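Local coordinates for Lmo1340 protein (Listeria monocytogenes, PDB 4NLM) that is an uncharacterised protein of probable cell-surface location, built on a YqgU-like beta-propeller domain, whose biological function is unknown, at residues F47-G52 with G338-K343; V272-T277 with N323-S328; L285-Y290 with Y302-I307; T331-L336 with D346-K351. All coordinates share one frame; numbering follows the deposited sequence.

Overall arrangement
The four contacts gather in one sector of the beta-propeller. Interaction 3 is nested within interaction 2 along the chain, and both lie within the loop closed by interaction 1; interaction 4 follows interaction 3, its segments alternating with those of interaction 1. Interaction 3 pairs strands 284-289 and 302-308 of one sheet. Interaction 2, its centre about 9 Å away, joins that blade to strand 326-328, an edge strand of the next sheet. Strand 334-337, used by interaction 4, is its neighbour there. Interaction 1, its centre about 13 Å from that of interaction 2, joins this last sheet to strand 47-55. Interaction 1 thereby joins the C-terminal region to an early strand, consistent with closure of the ring.

Interaction 1: F47-G52 with G338-K343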
loop_
_atom_site.group_PDB
_atom_site.type_symbol
_atom_site.label_atom_id
_atom_site.label_comp_id
_atom_site.label_asym_id
_atom_site.label_seq_id
_atom_site.Cartn_x
_atom_site.Cartn_y
_atom_site.Cartn_z
ATOM N N PHE A 47 -16.887 -11.301 -6.949
ATOM C CA PHE A 47 -15.892 -10.817 -5.991
ATOM C C PHE A 47 -14.852 -10.055 -6.780
ATOM O O PHE A 47 -14.329 -10.565 -7.763
ATOM C CB PHE A 47 -15.249 -12.013 -5.295
ATOM C CG PHE A 47 -14.091 -11.657 -4.364
ATOM C CD1 PHE A 47 -14.218 -10.684 -3.367
ATOM C CD2 PHE A 47 -12.884 -12.288 -4.497
ATOM C CE1 PHE A 47 -13.175 -10.392 -2.544
ATOM C CE2 PHE A 47 -11.827 -12.003 -3.659
ATOM C CZ PHE A 47 -11.970 -11.048 -2.682
ATOM N N GLN A 48 -14.583 -8.821 -6.360
ATOM C CA GLN A 48 -13.514 -8.026 -6.968
ATOM C C GLN A 48 -12.272 -8.154 -6.080
ATOM O O GLN A 48 -11.237 -8.650 -6.480
ATOM C CB GLN A 48 -13.946 -6.580 -7.224
ATOM C CG GLN A 48 -15.198 -6.497 -8.069
ATOM C CD GLN A 48 -14.980 -7.126 -9.432
ATOM O OE1 GLN A 48 -14.048 -6.762 -10.149
ATOM N NE2 GLN A 48 -15.808 -8.091 -9.774
ATOM N N ARG A 49 -12.350 -7.666 -4.844
ATOM C CA ARG A 49 -11.263 -7.821 -3.903
ATOM C C ARG A 49 -11.680 -7.373 -2.516
ATOM O O ARG A 49 -12.702 -6.716 -2.340
ATOM C CB ARG A 49 -10.052 -6.981 -4.309
ATOM C CG ARG A 49 -10.319 -5.472 -4.256
ATOM C CD ARG A 49 -9.092 -4.625 -4.544
ATOM N NE ARG A 49 -8.629 -4.807 -5.906
ATOM C CZ ARG A 49 -7.604 -5.572 -6.286
ATOM N NH1 ARG A 49 -7.303 -5.640 -7.565
ATOM N NH2 ARG A 49 -6.855 -6.240 -5.406
ATOM N N VAL A 50 -10.879 -7.771 -1.516
ATOM C CA VAL A 50 -10.860 -7.093 -0.221
ATOM C C VAL A 50 -9.824 -5.981 -0.365
ATOM O O VAL A 50 -8.686 -6.213 -0.722
ATOM C CB VAL A 50 -10.503 -8.051 0.909
ATOM C CG1 VAL A 50 -10.177 -7.310 2.193
ATOM C CG2 VAL A 50 -11.667 -9.012 1.125
ATOM N N VAL A 51 -10.244 -4.736 -0.073
ATOM C CA VAL A 51 -9.351 -3.606 -0.283
ATOM C C VAL A 51 -8.340 -3.478 0.878
ATOM O O VAL A 51 -7.188 -3.140 0.676
ATOM C CB VAL A 51 -10.180 -2.319 -0.398
ATOM C CG1 VAL A 51 -9.285 -1.071 -0.465
ATOM C CG2 VAL A 51 -11.091 -2.397 -1.607
ATOM N N GLY A 52 -8.796 -3.762 2.084
ATOM C CA GLY A 52 -7.972 -3.629 3.288
ATOM C C GLY A 52 -8.797 -3.714 4.537
ATOM O O GLY A 52 -9.965 -4.017 4.497
ATOM N N GLY A 338 -2.611 -12.067 -0.129
ATOM C CA GLY A 338 -3.009 -12.446 -1.502
ATOM C C GLY A 338 -3.220 -11.250 -2.376
ATOM O O GLY A 338 -3.471 -10.132 -1.884
ATOM N N TYR A 339 -3.235 -11.475 -3.684
ATOM C CA TYR A 339 -3.491 -10.392 -4.597
ATOM C C TYR A 339 -4.863 -9.774 -4.392
ATOM O O TYR A 339 -5.040 -8.570 -4.695
ATOM C CB TYR A 339 -3.336 -10.864 -6.065
ATOM C CG TYR A 339 -1.874 -11.083 -6.414
ATOM C CD1 TYR A 339 -1.037 -9.995 -6.635
ATOM C CD2 TYR A 339 -1.325 -12.335 -6.451
ATOM C CE1 TYR A 339 0.300 -10.153 -6.884
ATOM C CE2 TYR A 339 0.028 -12.524 -6.733
ATOM C CZ TYR A 339 0.829 -11.427 -6.959
ATOM O OH TYR A 339 2.165 -11.557 -7.228
ATOM N N LEU A 340 -5.833 -10.541 -3.880
ATOM C CA LEU A 340 -7.177 -10.035 -3.631
ATOM C C LEU A 340 -7.478 -9.902 -2.119
ATOM O O LEU A 340 -8.622 -9.638 -1.757
ATOM C CB LEU A 340 -8.221 -10.912 -4.304
ATOM C CG LEU A 340 -8.026 -11.087 -5.788
ATOM C CD1 LEU A 340 -9.170 -11.922 -6.328
ATOM C CD2 LEU A 340 -7.937 -9.765 -6.541
ATOM N N PHE A 341 -6.471 -10.156 -1.263
ATOM C CA PHE A 341 -6.620 -10.113 0.191
ATOM C C PHE A 341 -7.788 -10.980 0.637
ATOM O O PHE A 341 -8.570 -10.612 1.520
ATOM C CB PHE A 341 -6.761 -8.665 0.730
ATOM C CG PHE A 341 -5.496 -7.850 0.726
ATOM C CD1 PHE A 341 -4.248 -8.397 0.849
ATOM C CD2 PHE A 341 -5.598 -6.472 0.685
ATOM C CE1 PHE A 341 -3.116 -7.594 0.853
ATOM C CE2 PHE A 341 -4.480 -5.665 0.705
ATOM C CZ PHE A 341 -3.226 -6.216 0.800
ATOM N N ASP A 342 -7.846 -12.192 0.073
ATOM C CA ASP A 342 -8.916 -13.111 0.384
ATOM C C ASP A 342 -8.591 -14.136 1.461
ATOM O O ASP A 342 -9.456 -14.936 1.828
ATOM C CB ASP A 342 -9.376 -13.831 -0.903
ATOM C CG ASP A 342 -8.281 -14.609 -1.561
ATOM O OD1 ASP A 342 -7.112 -14.232 -1.560
ATOM O OD2 ASP A 342 -8.599 -15.671 -2.123
ATOM N N LYS A 343 -7.374 -14.062 1.998
ATOM C CA LYS A 343 -6.926 -14.905 3.104
ATOM C C LYS A 343 -6.394 -14.042 4.242
ATOM O O LYS A 343 -5.995 -12.901 4.036
ATOM C CB LYS A 343 -5.880 -15.937 2.637
ATOM C CG LYS A 343 -6.435 -16.890 1.605
ATOM C CD LYS A 343 -5.505 -18.016 1.162
ATOM C CE LYS A 343 -6.051 -18.782 -0.054
ATOM N NZ LYS A 343 -7.512 -19.037 0.065
HETATM O O HOH W 1 -4.841 -7.378 -7.790
#
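The edge of the Phe-341 ring meets the backbone of strand 47-55: Val-51 O lies in the ring plane, 3.7 Å from Phe-341 CD2. The Phe-47 ring has Arg-49 N over one face, toward the rim, and Phe-47 CE2 touches Leu-340 CD1 at 3.8 Å, the two side chains running antiparallel past one another. At the edge of the Arg-49 guanidinium, in its plane, lie Tyr-339 O and a water. Arg-49 NH2 gives Tyr-339 O a weak bond of 3.0 Å, bent to 130°, while NH1 donates to the water, which returns weakly to the same carbonyl. A bend at chi3 (65°) turns the arginine chain back toward this oxygen. The straighter link is backbone: Val-50 N donates to Leu-340 O over 2.9 Å at 160°. Beside it, Val-50 CB sits 3.3 Å from Phe-341 O, the two side chains roughly perpendicular. Leu-336 packs against both. Gln-48 and Arg-49 form a classic beta bulge opposite Gln-62, and the type I turn 338-341 of the last sheet meets it here, consistent with propeller ring closure. One firm backbone bond and a weak, water-assisted arginine bond therefore sit amid apolar packing, and Phe-341 O is buried without any hydrogen-bond partner.

Interaction 2: V272-T277 with N323-S328; sequences VPYFDT and NQPILS
This is a junction between two blades of the beta-propeller, where the loop 272-277, bonded through its backbone to strand 284-289, runs alongside 323-328, the approach to strand 326-328 and the strand itself. The two paths point nearly the same way, 12° apart, yet no direct backbone-to-backbone hydrogen bond joins them. Side chains and waters bridge instead. Asn-323 OD1 takes the Tyr-274 N-H on a lone pair in the carbonyl plane, at 2.8 Å. Asn-323 ND2 donates to a water that in turn donates to Val-272 O, and this water sits over the centre of one face of the Tyr-274 ring. Pro-325 packs on the opposite face, its CG 3.9 Å from the ring centroid in a CH-pi contact. Farther along, a second water links Phe-275 O to Ile-326 N, and a third accepts from Thr-277 N and donates to Ile-326 O. Asp-276 extends its carboxylate, CG anti to the backbone N (chi1 168°), to the backbone N and hydroxyl of Ser-328. Asn-278 adds bonds to both Asp-276 OD1 and Ser-328 OG. Ser-328 N reaches Asp-276 OD1 from above the carboxylate plane at 2.9 Å, while Ser-328 OG donates to Asp-276 OD2 on its syn side at 2.6 Å.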
loop_
_atom_site.group_PDB
_atom_site.type_symbol
_atom_site.label_atom_id
_atom_site.label_comp_id
_atom_site.label_asym_id
_atom_site.label_seq_id
_atom_site.Cartn_x
_atom_site.Cartn_y
_atom_site.Cartn_z
ATOM N N VAL A 272 12.116 -7.336 -5.694
ATOM C CA VAL A 272 11.861 -7.053 -4.281
ATOM C C VAL A 272 10.581 -7.772 -3.879
ATOM O O VAL A 272 9.507 -7.496 -4.409
ATOM C CB VAL A 272 11.725 -5.560 -4.034
ATOM C CG1 VAL A 272 11.490 -5.301 -2.553
ATOM C CG2 VAL A 272 12.983 -4.836 -4.490
ATOM N N PRO A 273 10.666 -8.697 -2.921
ATOM C CA PRO A 273 9.468 -9.371 -2.470
ATOM C C PRO A 273 8.501 -8.417 -1.773
ATOM O O PRO A 273 8.879 -7.301 -1.345
ATOM C CB PRO A 273 9.997 -10.422 -1.487
ATOM C CG PRO A 273 11.406 -10.638 -1.900
ATOM C CD PRO A 273 11.874 -9.282 -2.328
ATOM N N TYR A 274 7.254 -8.822 -1.616
ATOM C CA TYR A 274 6.294 -8.004 -0.924
ATOM C C TYR A 274 6.608 -7.852 0.570
ATOM O O TYR A 274 7.056 -8.787 1.236
ATOM C CB TYR A 274 4.878 -8.559 -1.055
ATOM C CG TYR A 274 4.330 -8.440 -2.456
ATOM C CD1 TYR A 274 3.972 -7.194 -2.958
ATOM C CD2 TYR A 274 4.183 -9.546 -3.286
ATOM C CE1 TYR A 274 3.490 -7.059 -4.248
ATOM C CE2 TYR A 274 3.705 -9.424 -4.574
ATOM C CZ TYR A 274 3.355 -8.184 -5.049
ATOM O OH TYR A 274 2.891 -8.075 -6.345
ATOM N N PHE A 275 6.317 -6.659 1.104
ATOM C CA PHE A 275 6.349 -6.380 2.520
ATOM C C PHE A 275 5.045 -5.703 2.894
ATOM O O PHE A 275 4.351 -5.128 2.063
ATOM C CB PHE A 275 7.594 -5.574 2.949
ATOM C CG PHE A 275 7.684 -4.205 2.340
ATOM C CD1 PHE A 275 7.009 -3.098 2.896
ATOM C CD2 PHE A 275 8.479 -4.005 1.232
ATOM C CE1 PHE A 275 7.111 -1.859 2.293
ATOM C CE2 PHE A 275 8.569 -2.756 0.637
ATOM C CZ PHE A 275 7.903 -1.683 1.186
ATOM N N ASP A 276 4.722 -5.752 4.176
ATOM C CA ASP A 276 3.521 -5.092 4.712
ATOM C C ASP A 276 3.783 -3.614 4.846
ATOM O O ASP A 276 4.687 -3.181 5.563
ATOM C CB ASP A 276 3.220 -5.715 6.073
ATOM C CG ASP A 276 2.195 -4.970 6.894
ATOM O OD1 ASP A 276 1.287 -4.340 6.331
ATOM O OD2 ASP A 276 2.330 -5.032 8.140
ATOM N N THR A 277 3.018 -2.806 4.122
ATOM C CA THR A 277 3.187 -1.364 4.179
ATOM C C THR A 277 2.817 -0.763 5.522
ATOM O O THR A 277 3.237 0.338 5.831
ATOM C CB THR A 277 2.362 -0.716 3.057
ATOM O OG1 THR A 277 0.998 -1.099 3.205
ATOM C CG2 THR A 277 2.889 -1.109 1.677
ATOM N N ASN A 323 5.149 -15.567 -2.452
ATOM C CA ASN A 323 5.244 -14.129 -2.277
ATOM C C ASN A 323 4.017 -13.460 -2.889
ATOM O O ASN A 323 3.877 -13.481 -4.098
ATOM C CB ASN A 323 6.514 -13.669 -2.981
ATOM C CG ASN A 323 6.660 -12.171 -3.042
ATOM O OD1 ASN A 323 6.657 -11.496 -2.009
ATOM N ND2 ASN A 323 6.821 -11.638 -4.246
ATOM N N GLN A 324 3.137 -12.894 -2.068
ATOM C CA GLN A 324 1.963 -12.180 -2.556
ATOM C C GLN A 324 1.743 -11.016 -1.592
ATOM O O GLN A 324 2.323 -11.000 -0.508
ATOM C CB GLN A 324 0.733 -13.081 -2.612
ATOM C CG GLN A 324 0.961 -14.332 -3.458
ATOM C CD GLN A 324 -0.262 -15.194 -3.609
ATOM O OE1 GLN A 324 -1.324 -14.881 -3.104
ATOM N NE2 GLN A 324 -0.114 -16.276 -4.350
ATOM N N PRO A 325 0.913 -10.041 -1.951
ATOM C CA PRO A 325 0.733 -8.894 -1.055
ATOM C C PRO A 325 0.251 -9.284 0.331
ATOM O O PRO A 325 -0.516 -10.229 0.515
ATOM C CB PRO A 325 -0.297 -8.054 -1.818
ATOM C CG PRO A 325 -0.036 -8.343 -3.258
ATOM C CD PRO A 325 0.241 -9.816 -3.243
ATOM N N ILE A 326 0.667 -8.453 1.293
ATOM C CA ILE A 326 0.321 -8.591 2.717
ATOM C C ILE A 326 0.024 -7.223 3.318
ATOM O O ILE A 326 0.649 -6.262 2.956
ATOM C CB ILE A 326 1.394 -9.317 3.523
ATOM C CG1 ILE A 326 2.801 -8.785 3.203
ATOM C CG2 ILE A 326 1.282 -10.824 3.314
ATOM C CD1 ILE A 326 3.894 -9.329 4.136
ATOM N N LEU A 327 -0.933 -7.204 4.235
ATOM C CA LEU A 327 -1.310 -5.929 4.891
ATOM C C LEU A 327 -1.801 -6.238 6.295
ATOM O O LEU A 327 -2.808 -6.920 6.511
ATOM C CB LEU A 327 -2.421 -5.253 4.093
ATOM C CG LEU A 327 -2.899 -3.937 4.717
ATOM C CD1 LEU A 327 -1.827 -2.871 4.739
ATOM C CD2 LEU A 327 -4.122 -3.455 3.949
ATOM N N SER A 328 -1.149 -5.616 7.272
ATOM C CA SER A 328 -1.565 -5.731 8.650
ATOM C C SER A 328 -2.487 -4.594 9.049
ATOM O O SER A 328 -2.702 -3.646 8.317
ATOM C CB SER A 328 -0.353 -5.771 9.584
ATOM O OG SER A 328 0.290 -4.517 9.661
HETATM O O HOH W 2 7.081 -8.727 -4.953
HETATM O O HOH W 3 2.461 -6.298 0.283
HETATM O O HOH W 4 0.854 -3.705 2.221
#

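Interaction 3: L285-Y290 with Y302-I307; sequences LTFVPY and YKLVKI
Phe-287 and Leu-304 meet through complementary torsions: Phe-287 swings its ring away from its own carbonyl carbon (chi1 -69°), while Leu-304 carries CG opposite its backbone N (chi1 177°), which brings Leu-304 CD1 over the centre of one ring face, 4.0 Å from the centroid. The ring also touches Leu-304 CB through CE1, and Phe-287 CD1 lies 4.0 Å from Tyr-302 CB. Phe-287 and Leu-304 form a non-hydrogen-bonded pair of the antiparallel sheet. The hydrogen-bonded pairs alternate with it. Thr-286 and Val-305 exchange two bonds, the straighter from Val-305 N to Thr-286 O at 2.9 Å and 177°. Val-288 and Lys-303 do likewise, with Val-288 N approaching Lys-303 O at 2.9 Å almost in line with the carbonyl bond. On the face carrying Thr-286 and Val-288, Val-305 CG2 touches the CG2 methyls of both residues, each at 3.7 Å. Tyr-290 lies across Lys-303, its OH 3.5 Å from Lys-303 CB; that hydroxyl is bonded to Glu-319 and to the backbone of Leu-320, which fixes the end of the ring. Tyr-302 OH bonds to Glu-264 of strand 255-266. The sheet continues beyond 302-308 into strand 313-321, while the other edge of 284-289 bonds to loop 272-277. Ile-326 of the next blade packs on the face with Leu-285, Phe-287 and Leu-304; strand 255-266 of the preceding blade lies against Val-288 and Ile-307.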
loop_
_atom_site.group_PDB
_atom_site.type_symbol
_atom_site.label_atom_id
_atom_site.label_comp_id
_atom_site.label_asym_id
_atom_site.label_seq_id
_atom_site.Cartn_x
_atom_site.Cartn_y
_atom_site.Cartn_z
ATOM N N LEU A 285 6.892 -6.912 8.458
ATOM C CA LEU A 285 6.634 -8.237 7.838
ATOM C C LEU A 285 7.038 -8.230 6.396
ATOM O O LEU A 285 6.657 -7.338 5.645
ATOM C CB LEU A 285 5.143 -8.526 7.884
ATOM C CG LEU A 285 4.494 -8.620 9.251
ATOM C CD1 LEU A 285 2.977 -8.589 9.168
ATOM C CD2 LEU A 285 4.949 -9.873 9.935
ATOM N N THR A 286 7.822 -9.231 5.998
ATOM C CA THR A 286 8.246 -9.332 4.603
ATOM C C THR A 286 8.451 -10.776 4.211
ATOM O O THR A 286 8.816 -11.619 5.039
ATOM C CB THR A 286 9.569 -8.569 4.356
ATOM O OG1 THR A 286 9.915 -8.574 2.974
ATOM C CG2 THR A 286 10.702 -9.061 5.228
ATOM N N PHE A 287 8.257 -11.049 2.931
ATOM C CA PHE A 287 8.733 -12.297 2.358
ATOM C C PHE A 287 10.231 -12.180 2.121
ATOM O O PHE A 287 10.780 -11.094 1.840
ATOM C CB PHE A 287 7.956 -12.667 1.069
ATOM C CG PHE A 287 6.574 -13.039 1.381
ATOM C CD1 PHE A 287 6.298 -14.326 1.842
ATOM C CD2 PHE A 287 5.530 -12.148 1.249
ATOM C CE1 PHE A 287 5.028 -14.667 2.207
ATOM C CE2 PHE A 287 4.272 -12.496 1.608
ATOM C CZ PHE A 287 4.008 -13.776 2.068
ATOM N N VAL A 288 10.903 -13.325 2.234
ATOM C CA VAL A 288 12.337 -13.431 2.079
ATOM C C VAL A 288 12.625 -14.708 1.272
ATOM O O VAL A 288 12.108 -15.744 1.612
ATOM C CB VAL A 288 13.031 -13.523 3.460
ATOM C CG1 VAL A 288 14.509 -13.693 3.347
ATOM C CG2 VAL A 288 12.771 -12.282 4.276
ATOM N N PRO A 289 13.508 -14.623 0.275
ATOM C CA PRO A 289 13.858 -15.817 -0.477
ATOM C C PRO A 289 14.815 -16.693 0.307
ATOM O O PRO A 289 15.540 -16.208 1.145
ATOM C CB PRO A 289 14.584 -15.260 -1.721
ATOM C CG PRO A 289 14.394 -13.787 -1.670
ATOM C CD PRO A 289 14.171 -13.424 -0.260
ATOM N N TYR A 290 14.856 -17.969 -0.042
ATOM C CA TYR A 290 15.782 -18.895 0.576
ATOM C C TYR A 290 17.204 -18.799 0.041
ATOM O O TYR A 290 18.148 -19.199 0.714
ATOM C CB TYR A 290 15.290 -20.326 0.442
ATOM C CG TYR A 290 14.091 -20.590 1.288
ATOM C CD1 TYR A 290 14.208 -20.638 2.667
ATOM C CD2 TYR A 290 12.853 -20.789 0.735
ATOM C CE1 TYR A 290 13.121 -20.869 3.453
ATOM C CE2 TYR A 290 11.740 -21.001 1.524
ATOM C CZ TYR A 290 11.894 -21.036 2.915
ATOM O OH TYR A 290 10.810 -21.306 3.704
ATOM N N TYR A 302 9.630 -18.868 -0.748
ATOM C CA TYR A 302 9.821 -17.805 0.258
ATOM C C TYR A 302 9.426 -18.257 1.627
ATOM O O TYR A 302 8.639 -19.167 1.799
ATOM C CB TYR A 302 8.978 -16.570 -0.105
ATOM C CG TYR A 302 9.275 -16.017 -1.464
ATOM C CD1 TYR A 302 8.650 -16.519 -2.568
ATOM C CD2 TYR A 302 10.227 -15.025 -1.664
ATOM C CE1 TYR A 302 8.952 -16.088 -3.840
ATOM C CE2 TYR A 302 10.515 -14.565 -2.951
ATOM C CZ TYR A 302 9.886 -15.123 -4.038
ATOM O OH TYR A 302 10.182 -14.679 -5.314
ATOM N N LYS A 303 9.952 -17.520 2.597
ATOM C CA LYS A 303 9.421 -17.570 3.960
ATOM C C LYS A 303 8.894 -16.183 4.316
ATOM O O LYS A 303 9.344 -15.185 3.804
ATOM C CB LYS A 303 10.432 -18.011 4.969
ATOM C CG LYS A 303 11.743 -17.358 4.854
ATOM C CD LYS A 303 12.608 -17.802 6.014
ATOM C CE LYS A 303 14.029 -17.377 5.811
ATOM N NZ LYS A 303 14.854 -17.908 6.947
ATOM N N LEU A 304 7.884 -16.200 5.160
ATOM C CA LEU A 304 7.302 -14.973 5.697
ATOM C C LEU A 304 7.941 -14.733 7.049
ATOM O O LEU A 304 7.845 -15.568 7.956
ATOM C CB LEU A 304 5.813 -15.119 5.852
ATOM C CG LEU A 304 5.128 -13.904 6.477
ATOM C CD1 LEU A 304 5.315 -12.658 5.638
ATOM C CD2 LEU A 304 3.660 -14.218 6.651
ATOM N N VAL A 305 8.583 -13.587 7.198
ATOM C CA VAL A 305 9.199 -13.285 8.469
ATOM C C VAL A 305 8.653 -12.012 9.054
ATOM O O VAL A 305 8.050 -11.176 8.379
ATOM C CB VAL A 305 10.711 -13.149 8.352
ATOM C CG1 VAL A 305 11.307 -14.399 7.733
ATOM C CG2 VAL A 305 11.098 -11.889 7.588
ATOM N N LYS A 306 8.803 -11.955 10.373
ATOM C CA LYS A 306 8.476 -10.768 11.166
ATOM C C LYS A 306 9.767 -10.273 11.807
ATOM O O LYS A 306 10.449 -11.014 12.535
ATOM C CB LYS A 306 7.365 -11.048 12.183
ATOM C CG LYS A 306 7.633 -11.848 13.429
ATOM C CD LYS A 306 6.386 -11.810 14.322
ATOM C CE LYS A 306 6.526 -12.742 15.519
ATOM N NZ LYS A 306 5.217 -13.044 16.161
ATOM N N ILE A 307 10.101 -9.042 11.465
ATOM C CA ILE A 307 11.267 -8.403 12.040
ATOM C C ILE A 307 10.825 -7.320 13.005
ATOM O O ILE A 307 9.908 -6.555 12.749
ATOM C CB ILE A 307 12.062 -7.734 10.911
ATOM C CG1 ILE A 307 12.623 -8.852 10.061
ATOM C CG2 ILE A 307 13.154 -6.790 11.420
ATOM C CD1 ILE A 307 13.070 -8.332 8.737
#

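Interaction 4: T331-L336 with D346-K351; sequences TGDLVL and DTKTGK
Asp-333 makes the first contact of its segment, its carbonyl O accepting the N-H of Thr-347 over 2.9 Å in a nearly straight bond of 171°. Its side chain crosses that of Lys-348, with Asp-333 OD2 3.7 Å from Lys-348 CB, but the lysine chain extends onward and keeps NZ 5.5 Å from Asp-333 OD2. The neighbouring charge of Asp-346, whose OD1 stands 5.0 Å from Asp-333 OD2, is probably eased by the N-H groups that turn to it. Leu-334 comes next and forms a non-hydrogen-bonded antiparallel pair with Asp-346; its CD2 rests 3.9 Å from Asp-346 CB, and the side chain also packs on Trp-53 and Val-344. Val-335 then faces Thr-347 and also packs on Ile-326 and Ser-328, while its backbone pairs with Ile-345. Asp-346 itself holds the turn: with its CG opposite the backbone N (chi1 -178°), Lys-348 N meets Asp-346 OD1 nearly end-on to its C-O bond, at 3.0 Å, through a somewhat bent N-H, and Thr-349 N adds a weak second bond. Gly-350 N bonds back to Asp-346 O at 2.8 Å, and Thr-349 OG1 accepts from Lys-351 N in an ST turn. This is the tip of a beta-hairpin joining strands 343-346 and 352-357, opened by an Asx turn at Asp-346 and closed by the Asp-346 N-H to Lys-351 O, at the outer part of a propeller blade.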
loop_
_atom_site.group_PDB
_atom_site.type_symbol
_atom_site.label_atom_id
_atom_site.label_comp_id
_atom_site.label_asym_id
_atom_site.label_seq_id
_atom_site.Cartn_x
_atom_site.Cartn_y
_atom_site.Cartn_z
ATOM N N THR A 331 -3.396 -2.820 15.070
ATOM C CA THR A 331 -3.223 -3.638 16.261
ATOM C C THR A 331 -3.476 -5.109 15.970
ATOM O O THR A 331 -4.027 -5.443 14.911
ATOM C CB THR A 331 -4.196 -3.215 17.379
ATOM O OG1 THR A 331 -5.551 -3.506 16.987
ATOM C CG2 THR A 331 -4.030 -1.726 17.708
ATOM N N GLY A 332 -3.043 -5.986 16.860
ATOM C CA GLY A 332 -3.244 -7.431 16.696
ATOM C C GLY A 332 -2.319 -8.037 15.672
ATOM O O GLY A 332 -1.536 -7.361 14.995
ATOM N N ASP A 333 -2.521 -9.335 15.473
ATOM C CA ASP A 333 -1.611 -10.152 14.661
ATOM C C ASP A 333 -2.156 -10.662 13.365
ATOM O O ASP A 333 -1.516 -11.501 12.728
ATOM C CB ASP A 333 -1.094 -11.300 15.521
ATOM C CG ASP A 333 -0.388 -10.785 16.752
ATOM O OD1 ASP A 333 0.479 -9.876 16.625
ATOM O OD2 ASP A 333 -0.743 -11.261 17.829
ATOM N N LEU A 334 -3.301 -10.168 12.947
ATOM C CA LEU A 334 -3.889 -10.645 11.706
ATOM C C LEU A 334 -3.382 -9.842 10.512
ATOM O O LEU A 334 -3.307 -8.618 10.546
ATOM C CB LEU A 334 -5.398 -10.599 11.780
ATOM C CG LEU A 334 -6.047 -11.365 12.905
ATOM C CD1 LEU A 334 -7.550 -11.261 12.799
ATOM C CD2 LEU A 334 -5.613 -12.825 12.914
ATOM N N VAL A 335 -3.146 -10.568 9.412
ATOM C CA VAL A 335 -2.560 -9.963 8.217
ATOM C C VAL A 335 -3.311 -10.491 7.002
ATOM O O VAL A 335 -3.460 -11.709 6.820
ATOM C CB VAL A 335 -1.074 -10.342 8.130
ATOM C CG1 VAL A 335 -0.446 -9.909 6.816
ATOM C CG2 VAL A 335 -0.305 -9.792 9.317
ATOM N N LEU A 336 -3.831 -9.582 6.190
ATOM C CA LEU A 336 -4.454 -9.979 4.912
ATOM C C LEU A 336 -3.355 -10.429 3.989
ATOM O O LEU A 336 -2.283 -9.856 3.939
ATOM C CB LEU A 336 -5.228 -8.818 4.315
ATOM C CG LEU A 336 -6.502 -8.419 5.081
ATOM C CD1 LEU A 336 -6.968 -7.038 4.648
ATOM C CD2 LEU A 336 -7.593 -9.459 4.870
ATOM N N ASP A 346 -2.642 -15.459 10.740
ATOM C CA ASP A 346 -2.456 -15.064 12.131
ATOM C C ASP A 346 -0.956 -15.215 12.399
ATOM O O ASP A 346 -0.436 -16.322 12.456
ATOM C CB ASP A 346 -3.321 -15.943 13.037
ATOM C CG ASP A 346 -3.238 -15.576 14.485
ATOM O OD1 ASP A 346 -2.184 -15.079 14.914
ATOM O OD2 ASP A 346 -4.248 -15.814 15.182
ATOM N N THR A 347 -0.290 -14.086 12.619
ATOM C CA THR A 347 1.156 -14.063 12.748
ATOM C C THR A 347 1.687 -14.563 14.083
ATOM O O THR A 347 2.891 -14.781 14.228
ATOM C CB THR A 347 1.727 -12.674 12.414
ATOM O OG1 THR A 347 1.437 -12.365 11.042
ATOM C CG2 THR A 347 3.220 -12.662 12.619
ATOM N N LYS A 348 0.788 -14.746 15.047
ATOM C CA LYS A 348 1.138 -15.298 16.345
ATOM C C LYS A 348 1.199 -16.842 16.280
ATOM O O LYS A 348 2.125 -17.448 16.828
ATOM C CB LYS A 348 0.119 -14.843 17.381
ATOM C CG LYS A 348 0.393 -15.358 18.780
ATOM C CD LYS A 348 -0.603 -14.748 19.764
ATOM C CE LYS A 348 -0.489 -15.326 21.145
ATOM N NZ LYS A 348 -1.378 -14.621 22.108
ATOM N N THR A 349 0.198 -17.438 15.642
ATOM C CA THR A 349 0.021 -18.880 15.567
ATOM C C THR A 349 0.496 -19.536 14.268
ATOM O O THR A 349 0.675 -20.766 14.218
ATOM C CB THR A 349 -1.483 -19.244 15.703
ATOM O OG1 THR A 349 -2.206 -18.825 14.536
ATOM C CG2 THR A 349 -2.117 -18.633 16.980
ATOM N N GLY A 350 0.639 -18.747 13.204
ATOM C CA GLY A 350 0.966 -19.273 11.905
ATOM C C GLY A 350 -0.251 -19.776 11.127
ATOM O O GLY A 350 -0.118 -20.209 9.979
ATOM N N LYS A 351 -1.430 -19.793 11.742
ATOM C CA LYS A 351 -2.605 -20.304 11.046
ATOM C C LYS A 351 -3.097 -19.374 9.956
ATOM O O LYS A 351 -3.021 -18.156 10.071
ATOM C CB LYS A 351 -3.757 -20.566 12.013
ATOM C CG LYS A 351 -3.534 -21.760 12.909
ATOM C CD LYS A 351 -4.761 -22.078 13.759
ATOM C CE LYS A 351 -5.969 -22.517 12.946
ATOM N NZ LYS A 351 -5.714 -23.705 12.089
#